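Local coordinates for protein cytochrome B5-HOST origin (Ostreococcus tauri virus 2, PDB 4B8N) that binds a single haem b between two histidine ligands and, as a virus-encoded cytochrome b5, probably carries electrons between redox partners, at residues T42-L45 with P46-G50; L18-I21 with A22-T26. All blocks are in the same frame, centred on the assembly; numbering follows the deposited sequence. Where two conformers were deposited one is given.

Interaction 1. Residues T42-L45 with P46-G50. With HEM (protoporphyrin IX containing Fe), chain E.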
loop_
_atom_site.group_PDB
_atom_site.type_symbol
_atom_site.label_atom_id
_atom_site.label_comp_id
_atom_site.label_asym_id
_atom_site.label_seq_id
_atom_site.Cartn_x
_atom_site.Cartn_y
_atom_site.Cartn_z
ATOM N N THR A 42 5.045 2.373 4.606
ATOM C CA THR A 42 5.418 3.000 5.884
ATOM C C THR A 42 6.421 4.143 5.645
ATOM O O THR A 42 6.207 5.293 6.058
ATOM C CB THR A 42 6.015 1.947 6.859
ATOM O OG1 THR A 42 5.113 0.838 7.007
ATOM C CG2 THR A 42 6.315 2.543 8.201
ATOM N N LYS A 43 7.505 3.832 4.943
ATOM C CA LYS A 43 8.531 4.842 4.677
ATOM C C LYS A 43 8.109 5.836 3.592
ATOM O O LYS A 43 8.549 6.985 3.586
ATOM C CB LYS A 43 9.873 4.177 4.346
ATOM C CG LYS A 43 10.524 3.537 5.565
ATOM C CD LYS A 43 11.740 2.709 5.181
ATOM C CE LYS A 43 12.439 2.170 6.420
ATOM N NZ LYS A 43 13.541 1.243 6.059
ATOM N N PHE A 44 7.235 5.415 2.694
ATOM C CA PHE A 44 6.705 6.344 1.683
ATOM C C PHE A 44 5.792 7.439 2.252
ATOM O O PHE A 44 5.618 8.489 1.624
ATOM C CB PHE A 44 5.983 5.575 0.562
ATOM C CG PHE A 44 5.411 6.466 -0.520
ATOM C CD1 PHE A 44 6.247 7.183 -1.379
ATOM C CD2 PHE A 44 4.028 6.600 -0.668
ATOM C CE1 PHE A 44 5.714 8.014 -2.367
ATOM C CE2 PHE A 44 3.495 7.418 -1.656
ATOM C CZ PHE A 44 4.337 8.130 -2.502
ATOM N N LEU A 45 5.219 7.210 3.434
ATOM C CA LEU A 45 4.183 8.108 3.977
ATOM C C LEU A 45 4.563 9.602 3.989
ATOM O O LEU A 45 3.835 10.408 3.403
ATOM C CB LEU A 45 3.671 7.655 5.356
ATOM C CG LEU A 45 2.995 6.298 5.548
ATOM C CD1 LEU A 45 2.531 6.158 6.995
ATOM C CD2 LEU A 45 1.839 6.115 4.579
ATOM N N PRO A 46 5.707 9.966 4.611
ATOM C CA PRO A 46 6.035 11.395 4.586
ATOM C C PRO A 46 6.401 11.900 3.189
ATOM O O PRO A 46 6.408 13.116 2.960
ATOM C CB PRO A 46 7.228 11.504 5.538
ATOM C CG PRO A 46 7.837 10.140 5.545
ATOM C CD PRO A 46 6.692 9.191 5.399
ATOM N N ASP A 47 6.709 10.981 2.270
ATOM C CA ASP A 47 7.051 11.344 0.883
ATOM C C ASP A 47 5.838 11.500 -0.025
ATOM O O ASP A 47 5.940 12.029 -1.134
ATOM C CB ASP A 47 7.996 10.312 0.257
ATOM C CG ASP A 47 9.362 10.300 0.901
ATOM O OD1 ASP A 47 9.778 11.329 1.474
ATOM O OD2 ASP A 47 10.021 9.245 0.828
ATOM N N HIS A 48 4.678 11.051 0.435
ATOM C CA HIS A 48 3.492 11.054 -0.416
ATOM C C HIS A 48 3.025 12.457 -0.748
ATOM O O HIS A 48 2.729 13.232 0.159
ATOM C CB HIS A 48 2.377 10.273 0.266
ATOM C CG HIS A 48 1.118 10.201 -0.547
ATOM N ND1 HIS A 48 -0.101 10.414 -0.020
ATOM C CD2 HIS A 48 0.926 9.948 -1.897
ATOM C CE1 HIS A 48 -1.028 10.288 -0.984
ATOM N NE2 HIS A 48 -0.394 10.006 -2.133
ATOM N N PRO A 49 2.937 12.814 -2.051
ATOM C CA PRO A 49 2.468 14.191 -2.284
ATOM C C PRO A 49 1.027 14.466 -1.824
ATOM O O PRO A 49 0.671 15.627 -1.645
ATOM C CB PRO A 49 2.630 14.376 -3.798
ATOM C CG PRO A 49 3.708 13.410 -4.175
ATOM C CD PRO A 49 3.494 12.208 -3.275
ATOM N N GLY A 50 0.238 13.420 -1.581
ATOM C CA GLY A 50 -1.137 13.575 -1.080
ATOM C C GLY A 50 -1.266 13.526 0.426
ATOM O O GLY A 50 -2.378 13.524 0.960
HETATM C CHA HEM E . -1.765 12.749 -4.784
HETATM C CHB HEM E . 1.626 9.126 -5.452
HETATM C CHC HEM E . -1.056 6.075 -2.857
HETATM C CHD HEM E . -4.336 9.680 -2.167
HETATM C C1A HEM E . -0.631 11.969 -5.213
HETATM C C2A HEM E . 0.394 12.551 -6.082
HETATM C C3A HEM E . 1.368 11.486 -6.281
HETATM C C4A HEM E . 0.903 10.356 -5.474
HETATM C CMA HEM E . 2.627 11.566 -7.086
HETATM C CAA HEM E . 0.447 13.943 -6.683
HETATM C CBA HEM E . -0.000 13.873 -8.147
HETATM C CGA HEM E . -1.486 13.604 -8.160
HETATM O O1A HEM E . -2.296 14.514 -7.787
HETATM O O2A HEM E . -1.842 12.464 -8.527
HETATM C C1B HEM E . 1.168 7.939 -4.788
HETATM C C2B HEM E . 1.948 6.694 -4.867
HETATM C C3B HEM E . 1.110 5.808 -4.083
HETATM C C4B HEM E . -0.010 6.644 -3.654
HETATM C CMB HEM E . 3.248 6.440 -5.567
HETATM C CAB HEM E . 1.369 4.386 -3.741
HETATM C CBB HEM E . 0.538 3.460 -4.122
HETATM C C1C HEM E . -2.261 6.734 -2.482
HETATM C C2C HEM E . -3.312 6.066 -1.674
HETATM C C3C HEM E . -4.248 7.152 -1.486
HETATM C C4C HEM E . -3.713 8.378 -2.135
HETATM C CMC HEM E . -3.353 4.633 -1.183
HETATM C CAC HEM E . -5.522 7.049 -0.761
HETATM C CBC HEM E . -6.589 6.895 -1.509
HETATM C C1D HEM E . -3.899 10.888 -2.790
HETATM C C2D HEM E . -4.718 12.109 -2.710
HETATM C C3D HEM E . -3.936 13.037 -3.512
HETATM C C4D HEM E . -2.772 12.224 -3.922
HETATM C CMD HEM E . -6.038 12.368 -1.998
HETATM C CAD HEM E . -4.215 14.476 -3.845
HETATM C CBD HEM E . -4.777 14.616 -5.261
HETATM C CGD HEM E . -4.860 16.074 -5.710
HETATM O O1D HEM E . -4.788 17.004 -4.869
HETATM O O2D HEM E . -5.006 16.301 -6.931
HETATM N NA HEM E . -0.412 10.553 -4.951
HETATM N NB HEM E . 0.008 7.896 -4.112
HETATM N NC HEM E . -2.549 8.070 -2.845
HETATM N ND HEM E . -2.759 10.948 -3.530
HETATM FE FE HEM E . -1.361 9.399 -3.685
HETATM O O HOH W 1 3.048 13.104 3.182
#
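Phe-44 and His-48 meet in a local contact round a turn, in the loop between strand 37-40 and helix 52-56 that brings the first axial histidine to the haem. The backbone evidence for the turn is a straight bond from His-48 N to Leu-45 O, 3.2 Å at 159°; a weak bond runs from Asp-47 N to Phe-44 O. A water extends the link by donating to Leu-45 O at 2.8 Å and also to His-48 O, so Leu-45 O accepts two bonds.

The two aromatic side chains then run toward the porphyrin. Phe-44 has CG anti to the backbone N (chi1 -180°), and His-48 adopts the same torsion. Their rings meet rim to rim with planes at 52°, and Phe-44 CE2 lies 3.6 Å from His-48 CD2. This is not a stack: what lies over one face of the Phe-44 ring is the backbone at Asp-47 C and His-48 N. The same CE2 approaches HEM C2B at 3.6 Å. His-48 NE2 binds the haem iron at 1.9 Å. Its ND1 is hydrogen-bonded to Gly-51 O, which should fix the rotation of the imidazole and probably makes it a more electron-rich ligand. Gly-50 N sits over the centre of the imidazole, 3.3 Å above its plane, while Pro-49 CG rests on the porphyrin, 3.6 Å from HEM CMA. The sequence His-Pro-Gly-Gly is the haem-binding signature of cytochromes b5.

His-71 supplies the other axial ligand. Around the turn, Phe-44, Leu-45 and His-48 all lean on Ile-55 of helix 52-56, and Thr-42 OG1 ties the start of the loop to Cys-30 N in strand 29-34.

Interaction 2. Residues L18-I21 with A22-T26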
loop_
_atom_site.group_PDB
_atom_site.type_symbol
_atom_site.label_atom_id
_atom_site.label_comp_id
_atom_site.label_asym_id
_atom_site.label_seq_id
_atom_site.Cartn_x
_atom_site.Cartn_y
_atom_site.Cartn_z
ATOM N N LEU A 18 -4.759 -11.922 3.494
ATOM C CA LEU A 18 -5.542 -10.765 3.922
ATOM C C LEU A 18 -5.503 -10.595 5.431
ATOM O O LEU A 18 -5.412 -9.473 5.934
ATOM C CB LEU A 18 -6.983 -10.875 3.425
ATOM C CG LEU A 18 -7.191 -10.927 1.908
ATOM C CD1 LEU A 18 -8.644 -11.261 1.600
ATOM C CD2 LEU A 18 -6.809 -9.607 1.267
ATOM N N THR A 19 -5.542 -11.720 6.143
ATOM C CA THR A 19 -5.415 -11.737 7.599
ATOM C C THR A 19 -4.112 -11.089 8.045
ATOM O O THR A 19 -4.110 -10.214 8.918
ATOM C CB THR A 19 -5.546 -13.176 8.160
ATOM O OG1 THR A 19 -6.903 -13.607 8.019
ATOM C CG2 THR A 19 -5.173 -13.247 9.649
ATOM N N GLU A 20 -2.999 -11.510 7.455
ATOM C CA GLU A 20 -1.715 -10.936 7.822
ATOM C C GLU A 20 -1.634 -9.469 7.399
ATOM O O GLU A 20 -1.114 -8.630 8.145
ATOM C CB GLU A 20 -0.548 -11.754 7.259
ATOM C CG GLU A 20 0.824 -11.089 7.370
ATOM C CD GLU A 20 1.342 -10.948 8.796
ATOM O OE1 GLU A 20 0.863 -11.678 9.697
ATOM O OE2 GLU A 20 2.246 -10.102 9.016
ATOM N N ILE A 21 -2.177 -9.151 6.227
ATOM C CA ILE A 21 -2.119 -7.767 5.717
ATOM C C ILE A 21 -2.842 -6.801 6.666
ATOM O O ILE A 21 -2.333 -5.726 6.998
ATOM C CB ILE A 21 -2.679 -7.658 4.275
ATOM C CG1 ILE A 21 -1.791 -8.434 3.297
ATOM C CG2 ILE A 21 -2.783 -6.191 3.830
ATOM C CD1 ILE A 21 -2.459 -8.765 1.972
ATOM N N ALA A 22 -4.018 -7.208 7.116
ATOM C CA ALA A 22 -4.824 -6.423 8.052
ATOM C C ALA A 22 -4.074 -5.986 9.321
ATOM O O ALA A 22 -4.439 -4.980 9.934
ATOM C CB ALA A 22 -6.084 -7.192 8.425
ATOM N N LYS A 23 -3.035 -6.733 9.702
ATOM C CA LYS A 23 -2.252 -6.413 10.893
ATOM C C LYS A 23 -1.325 -5.210 10.700
ATOM O O LYS A 23 -0.859 -4.628 11.685
ATOM C CB LYS A 23 -1.456 -7.634 11.378
ATOM C CG LYS A 23 -2.334 -8.757 11.927
ATOM C CD LYS A 23 -1.523 -9.992 12.287
ATOM C CE LYS A 23 -2.452 -11.164 12.548
ATOM N NZ LYS A 23 -1.680 -12.392 12.865
ATOM N N HIS A 24 -1.060 -4.848 9.440
ATOM C CA HIS A 24 -0.171 -3.724 9.113
ATOM C C HIS A 24 -0.993 -2.513 8.802
ATOM O O HIS A 24 -1.079 -2.059 7.653
ATOM C CB HIS A 24 0.781 -4.095 7.977
ATOM C CG HIS A 24 1.575 -5.336 8.254
ATOM N ND1 HIS A 24 2.807 -5.298 8.810
ATOM C CD2 HIS A 24 1.245 -6.684 8.117
ATOM C CE1 HIS A 24 3.261 -6.554 8.978
ATOM N NE2 HIS A 24 2.301 -7.404 8.562
ATOM N N ASN A 25 -1.592 -1.973 9.861
ATOM C CA ASN A 25 -2.687 -1.011 9.748
ATOM C C ASN A 25 -2.451 0.282 10.534
ATOM O O ASN A 25 -3.401 0.957 10.949
ATOM C CB ASN A 25 -4.012 -1.679 10.182
ATOM C CG ASN A 25 -4.093 -1.936 11.694
ATOM O OD1 ASN A 25 -3.079 -2.036 12.399
ATOM N ND2 ASN A 25 -5.317 -2.039 12.196
ATOM N N THR A 26 -1.186 0.632 10.750
ATOM C CA THR A 26 -0.861 1.888 11.446
ATOM C C THR A 26 0.107 2.731 10.631
ATOM O O THR A 26 0.743 2.220 9.709
ATOM C CB THR A 26 -0.230 1.628 12.829
ATOM O OG1 THR A 26 0.991 0.885 12.677
ATOM C CG2 THR A 26 -1.186 0.867 13.712
#
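Ala-22 N donates to Leu-18 O at 2.9 Å and 164°, an i to i+4 bond that closes the final turn of helix 18-22. At Lys-23 the pattern shortens to i to i+3: its N donates to Glu-20 O at 3.1 Å. The extended Lys-23 side chain crosses that of Glu-20 at about a right angle, but NZ remains 4.1 Å from Glu-20 OE1, too far for a salt bridge. His-24 N bonds to Ile-21 O at 2.9 Å. In the Glu-20 conformer described, one of two, His-24 NE2 also donates to Glu-20 OE2 at 2.7 Å. Here Glu-20 has CG anti to its N and bends at chi2 (68°), which brings OE2 to the His-24 ring. That bond is nearly straight (165°) and lies close to the imidazole plane, yet it meets OE2 from above the carboxylate plane. On the ring's other nitrogen, ND1 is bonded to Asp-29 OD1. The ring also stacks with Trp-31. Beyond it, Asn-25 and Thr-26 both face Asp-29 in a classic beta bulge. The whole is a helix-to-strand turn with a His-carboxylate hydrogen bond in the conformer described.

In the fold
From the N terminus, interaction 2 comes first, closing the short turn by which helix 18-22 passes into edge strand 25-26. The chain then builds strands 29-34 and 37-40 of the antiparallel sheet before interaction 1 closes a second turn on the way to helix 52-56. The two are in series, neither nested nor crossed, with centres about 18 Å apart and nearest atoms about 5 Å apart without touching. Strand 29-34 is common ground: Ile-21 packs on Trp-31 and Ile-33, and interaction 1 is tied to the same strand at the start of its loop. Interaction 2 thus fastens the N-terminal helix to the sheet, and interaction 1 joins the sheet to the haem pocket.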